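Local coordinates for P450 epoxidase (Sorangium cellulosum, PDB 1Q5D), which belongs to the cytochrome P450 family, a mainly helical fold that carries protoporphyrin IX containing iron in its interior, at residues A[122-125]-A[126-130]; A[153-156]-A[157-160]. One frame throughout, in Å; residues are numbered along the deposited sequence.

Contact 1 of 2, residues A[122-125]-A[126-130]; sequences LRAE and IQRTV
The guanidinium of R128 turns one face to the backbone of the preceding helical turn: A124 O sits 3.5 Å above its plane, displaced toward the rim, and E125 CA lies over the same group. R128 NH2 also comes to 3.6 Å from A124 CB. The E125 carboxylate is swung 60° out of the guanidinium plane; its OE2 and R128 NH1 form an i to i+3 salt bridge, but they are modelled too close together for its exact geometry to be trusted. With CG anti to the backbone N (chi1 177°) and a bend at chi2, the E125 chain leaves the helix outward and turns its carboxylate beside R128. T129 doubles the use of E125 O: its N and OG1 each donate to that oxygen at 3.0 Å, arriving from opposite faces of the carbonyl plane, which fixes the hydroxyl against the helix. One water weakly joins T129 OG1 to E125 OE1. On another side, I126 lays CD1 against L122 CB at 3.9 Å, the two residues also sharing the backbone bond I126 N to L122 O. Residues 123-130 make the first two turns of helix 123-137. L122 touches both helix 154-161 and helix 368-385; E125 and T129 face the first, where E125 OE1 pairs with R156, and R123, Q127 and V130 pack on the second, with Q127 NE2 bonded to T381 and D131.

Contact 2 of 2, residues A[153-156]-A[157-160]; sequences IPMR and AISA
Four successive i to i+4 bonds, from A157 N to I153 O through A160 N to R156 O, wind this stretch into regular helix, the shortest being S159 N to M155 O at 2.7 Å. M155 reaches forward over the next turn: bends at chi2 (63°) and chi3 carry its methyl along, so that M155 CE meets I158 CG2 at 3.7 Å and S159 OG at 3.3 Å, with the M155 and I158 side chains crossing at about a right angle. R156 runs along the helix in the same direction, its guanidinium slanting past the small residues of the following turn. R156 NH2 reaches S159 CB at 3.3 Å, and R156 NH1 comes to 4.1 Å from A160 CB. The buried guanidinium is satisfied from outside: NE pairs with D169 and NH2 with V164 O, NH1 facing helix 123-137, while the other carboxylate oxygen of D169 takes S159 OG, so one aspartate holds both side chains. I158 places its side chain about 4 Å from the bound heme. Helix 154-161 packs on helix 123-137 through I153, R156 and A160 and on helix 368-385 through I153, P154 and A157; M155 adds F172 and R173 of helix 169-182.

How the contacts relate
From the N terminus, contact 1 comes first, at the start of helix 123-137, and contact 2 follows at the start of helix 154-161. Each is a local turn of one helix and closes no loop; the two lie in series, neither nesting nor crossing. In space their centres are only about 9 Å apart, and the two helices touch directly. A salt bridge of 2.8 Å between E125 OE1 and R156 NH1 joins them, with V130 CG2 packed on I153 CD1 at 3.6 Å alongside. Helix 368-385 borders both, so the pair ties three helices of the P450 fold together, contact 2 being the one nearer the heme.

Contact 1 of 2, residues A[122-125]-A[126-130]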
ATOM      1  N   LEU A 122      -3.813  10.792  16.306  1.00 34.90           N
ATOM      2  CA  LEU A 122      -3.171   9.487  16.452  1.00 33.52           C
ATOM      3  C   LEU A 122      -1.696   9.620  16.807  1.00 32.33           C
ATOM      4  O   LEU A 122      -1.030   8.642  17.127  1.00 30.93           O
ATOM      5  CB  LEU A 122      -3.319   8.678  15.147  1.00 33.05           C
ATOM      6  CG  LEU A 122      -4.768   8.474  14.688  1.00 33.54           C
ATOM      7  CD1 LEU A 122      -4.872   7.567  13.445  1.00 33.24           C
ATOM      8  CD2 LEU A 122      -5.586   7.907  15.835  1.00 33.42           C
ATOM      9  N   ARG A 123      -1.188  10.843  16.775  1.00 32.95           N
ATOM     10  CA  ARG A 123       0.247  11.069  16.938  1.00 33.51           C
ATOM     11  C   ARG A 123       0.812  10.456  18.221  1.00 32.50           C
ATOM     12  O   ARG A 123       1.867   9.808  18.215  1.00 31.32           O
ATOM     13  CB  ARG A 123       0.534  12.569  16.892  1.00 35.21           C
ATOM     14  CG  ARG A 123       1.990  12.937  16.838  1.00 38.08           C
ATOM     15  CD  ARG A 123       2.215  14.432  16.584  1.00 39.83           C
ATOM     16  NE  ARG A 123       3.228  14.638  15.559  1.00 42.82           N
ATOM     17  CZ  ARG A 123       2.979  15.055  14.330  1.00 42.23           C
ATOM     18  NH1 ARG A 123       1.743  15.338  13.949  1.00 42.20           N
ATOM     19  NH2 ARG A 123       3.981  15.198  13.487  1.00 43.94           N
ATOM     20  N   ALA A 124       0.097  10.648  19.319  1.00 32.28           N
ATOM     21  CA  ALA A 124       0.572  10.158  20.610  1.00 32.73           C
ATOM     22  C   ALA A 124       0.643   8.637  20.661  1.00 32.03           C
ATOM     23  O   ALA A 124       1.618   8.075  21.137  1.00 31.54           O
ATOM     24  CB  ALA A 124      -0.327  10.684  21.750  1.00 32.76           C
ATOM     25  N   GLU A 125      -0.415   7.976  20.207  1.00 32.86           N
ATOM     26  CA  GLU A 125      -0.476   6.512  20.266  1.00 33.86           C
ATOM     27  C   GLU A 125       0.588   5.884  19.363  1.00 32.83           C
ATOM     28  O   GLU A 125       1.236   4.901  19.733  1.00 32.97           O
ATOM     29  CB  GLU A 125      -1.882   6.008  19.892  1.00 35.46           C
ATOM     30  CG  GLU A 125      -2.021   4.490  19.848  1.00 38.01           C
ATOM     31  CD  GLU A 125      -1.895   3.831  21.215  1.00 40.19           C
ATOM     32  OE1 GLU A 125      -2.013   2.586  21.289  1.00 40.92           O
ATOM     33  OE2 GLU A 125      -1.658   4.546  22.222  1.00 40.59           O
ATOM     34  N   ILE A 126       0.789   6.461  18.184  1.00 32.57           N
ATOM     35  CA  ILE A 126       1.832   5.946  17.288  1.00 32.05           C
ATOM     36  C   ILE A 126       3.217   6.064  17.930  1.00 32.27           C
ATOM     37  O   ILE A 126       4.021   5.110  17.907  1.00 31.98           O
ATOM     38  CB  ILE A 126       1.783   6.646  15.904  1.00 31.80           C
ATOM     39  CG1 ILE A 126       0.451   6.374  15.206  1.00 31.34           C
ATOM     40  CG2 ILE A 126       2.971   6.207  15.038  1.00 32.44           C
ATOM     41  CD1 ILE A 126       0.128   7.321  14.021  1.00 32.05           C
ATOM     42  N   GLN A 127       3.513   7.225  18.522  1.00 33.03           N
ATOM     43  CA  GLN A 127       4.796   7.410  19.208  1.00 32.56           C
ATOM     44  C   GLN A 127       5.000   6.407  20.349  1.00 33.34           C
ATOM     45  O   GLN A 127       6.068   5.842  20.496  1.00 33.31           O
ATOM     46  CB  GLN A 127       4.924   8.842  19.762  1.00 32.42           C
ATOM     47  CG  GLN A 127       6.299   9.153  20.345  1.00 31.11           C
ATOM     48  CD  GLN A 127       7.390   9.249  19.300  1.00 30.80           C
ATOM     49  OE1 GLN A 127       7.352  10.132  18.452  1.00 31.53           O
ATOM     50  NE2 GLN A 127       8.383   8.369  19.381  1.00 30.43           N
ATOM     51  N   ARG A 128       3.980   6.235  21.180  1.00 35.76           N
ATOM     52  CA  ARG A 128       3.958   5.211  22.222  1.00 37.22           C
ATOM     53  C   ARG A 128       4.333   3.818  21.689  1.00 37.11           C
ATOM     54  O   ARG A 128       5.175   3.120  22.261  1.00 35.73           O
ATOM     55  CB  ARG A 128       2.547   5.164  22.795  1.00 40.41           C
ATOM     56  CG  ARG A 128       2.300   4.185  23.909  1.00 43.61           C
ATOM     57  CD  ARG A 128       1.164   4.635  24.808  1.00 46.25           C
ATOM     58  NE  ARG A 128       1.003   6.085  24.723  1.00 47.77           N
ATOM     59  CZ  ARG A 128      -0.089   6.711  24.283  1.00 48.67           C
ATOM     60  NH1 ARG A 128      -1.148   6.027  23.884  1.00 48.79           N
ATOM     61  NH2 ARG A 128      -0.125   8.034  24.241  1.00 49.42           N
ATOM     62  N   THR A 129       3.678   3.405  20.608  1.00 35.76           N
ATOM     63  CA  THR A 129       3.917   2.082  20.041  1.00 34.60           C
ATOM     64  C   THR A 129       5.376   1.981  19.585  1.00 34.59           C
ATOM     65  O   THR A 129       6.080   1.038  19.937  1.00 32.79           O
ATOM     66  CB  THR A 129       2.941   1.836  18.885  1.00 35.41           C
ATOM     67  OG1 THR A 129       1.596   1.944  19.380  1.00 34.83           O
ATOM     68  CG2 THR A 129       3.026   0.390  18.389  1.00 34.74           C
ATOM     69  N   VAL A 130       5.826   2.995  18.848  1.00 34.39           N
ATOM     70  CA  VAL A 130       7.200   3.099  18.379  1.00 34.84           C
ATOM     71  C   VAL A 130       8.197   3.051  19.555  1.00 35.84           C
ATOM     72  O   VAL A 130       9.233   2.380  19.481  1.00 34.14           O
ATOM     73  CB  VAL A 130       7.355   4.390  17.529  1.00 35.74           C
ATOM     74  CG1 VAL A 130       8.792   4.912  17.523  1.00 34.98           C
ATOM     75  CG2 VAL A 130       6.823   4.158  16.107  1.00 33.95           C
TER
HETATM   76  O   HOH W   1       0.885   1.443  22.605  1.00 51.74           O

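Contact 2 of 2, residues A[153-156]-A[157-160]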
ATOM      1  N   ILE A 153       3.764  -1.652  13.725  1.00 31.16           N
ATOM      2  CA  ILE A 153       3.280  -0.265  13.781  1.00 30.29           C
ATOM      3  C   ILE A 153       1.955   0.000  13.062  1.00 29.40           C
ATOM      4  O   ILE A 153       1.010   0.519  13.657  1.00 29.46           O
ATOM      5  CB  ILE A 153       4.388   0.726  13.327  1.00 30.41           C
ATOM      6  CG1 ILE A 153       5.576   0.652  14.291  1.00 30.02           C
ATOM      7  CG2 ILE A 153       3.837   2.154  13.260  1.00 30.35           C
ATOM      8  CD1 ILE A 153       6.800   1.396  13.817  1.00 29.36           C
ATOM      9  N   PRO A 154       1.873  -0.315  11.773  1.00 29.14           N
ATOM     10  CA  PRO A 154       0.674   0.020  10.993  1.00 28.78           C
ATOM     11  C   PRO A 154      -0.674  -0.474  11.508  1.00 28.69           C
ATOM     12  O   PRO A 154      -1.650   0.254  11.338  1.00 27.09           O
ATOM     13  CB  PRO A 154       0.971  -0.573   9.621  1.00 28.88           C
ATOM     14  CG  PRO A 154       2.471  -0.528   9.555  1.00 28.83           C
ATOM     15  CD  PRO A 154       2.914  -0.934  10.932  1.00 29.24           C
ATOM     16  N   MET A 155      -0.771  -1.666  12.095  1.00 29.11           N
ATOM     17  CA  MET A 155      -2.105  -2.067  12.551  1.00 30.34           C
ATOM     18  C   MET A 155      -2.462  -1.320  13.818  1.00 29.54           C
ATOM     19  O   MET A 155      -3.625  -0.983  14.054  1.00 28.70           O
ATOM     20  CB  MET A 155      -2.231  -3.578  12.778  1.00 31.75           C
ATOM     21  CG  MET A 155      -3.674  -4.034  12.981  1.00 33.01           C
ATOM     22  SD  MET A 155      -4.737  -3.754  11.549  1.00 35.84           S
ATOM     23  CE  MET A 155      -6.214  -3.120  12.268  1.00 36.02           C
ATOM     24  N   ARG A 156      -1.463  -1.056  14.646  1.00 30.15           N
ATOM     25  CA  ARG A 156      -1.750  -0.276  15.857  1.00 30.83           C
ATOM     26  C   ARG A 156      -2.374   1.054  15.443  1.00 30.45           C
ATOM     27  O   ARG A 156      -3.372   1.487  16.024  1.00 31.63           O
ATOM     28  CB  ARG A 156      -0.497  -0.066  16.711  1.00 31.19           C
ATOM     29  CG  ARG A 156      -0.729   0.859  17.932  1.00 31.84           C
ATOM     30  CD  ARG A 156      -1.185   0.136  19.221  1.00 33.70           C
ATOM     31  NE  ARG A 156      -2.405  -0.661  19.054  1.00 34.82           N
ATOM     32  CZ  ARG A 156      -3.632  -0.233  19.330  1.00 36.52           C
ATOM     33  NH1 ARG A 156      -3.826   0.999  19.797  1.00 37.48           N
ATOM     34  NH2 ARG A 156      -4.676  -1.038  19.146  1.00 36.69           N
ATOM     35  N   ALA A 157      -1.814   1.684  14.410  1.00 28.74           N
ATOM     36  CA  ALA A 157      -2.321   2.973  13.923  1.00 27.84           C
ATOM     37  C   ALA A 157      -3.773   2.868  13.485  1.00 28.24           C
ATOM     38  O   ALA A 157      -4.640   3.662  13.898  1.00 26.79           O
ATOM     39  CB  ALA A 157      -1.471   3.463  12.740  1.00 28.71           C
ATOM     40  N   ILE A 158      -4.042   1.894  12.614  1.00 26.66           N
ATOM     41  CA  ILE A 158      -5.395   1.693  12.136  1.00 28.26           C
ATOM     42  C   ILE A 158      -6.352   1.341  13.286  1.00 27.52           C
ATOM     43  O   ILE A 158      -7.467   1.842  13.332  1.00 27.64           O
ATOM     44  CB  ILE A 158      -5.429   0.597  11.046  1.00 28.20           C
ATOM     45  CG1 ILE A 158      -4.706   1.094   9.790  1.00 29.75           C
ATOM     46  CG2 ILE A 158      -6.857   0.221  10.713  1.00 29.25           C
ATOM     47  CD1 ILE A 158      -4.651   0.073   8.651  1.00 28.64           C
ATOM     48  N   SER A 159      -5.913   0.470  14.185  1.00 29.24           N
ATOM     49  CA  SER A 159      -6.736   0.064  15.331  1.00 32.01           C
ATOM     50  C   SER A 159      -7.034   1.226  16.277  1.00 32.16           C
ATOM     51  O   SER A 159      -8.111   1.296  16.865  1.00 33.57           O
ATOM     52  CB  SER A 159      -6.058  -1.048  16.110  1.00 33.03           C
ATOM     53  OG  SER A 159      -6.311  -2.295  15.492  1.00 36.55           O
ATOM     54  N   ALA A 160      -6.068   2.118  16.438  1.00 32.51           N
ATOM     55  CA  ALA A 160      -6.283   3.342  17.206  1.00 33.23           C
ATOM     56  C   ALA A 160      -7.351   4.199  16.527  1.00 33.99           C
ATOM     57  O   ALA A 160      -8.246   4.731  17.189  1.00 33.16           O
ATOM     58  CB  ALA A 160      -4.973   4.112  17.354  1.00 33.58           C
TER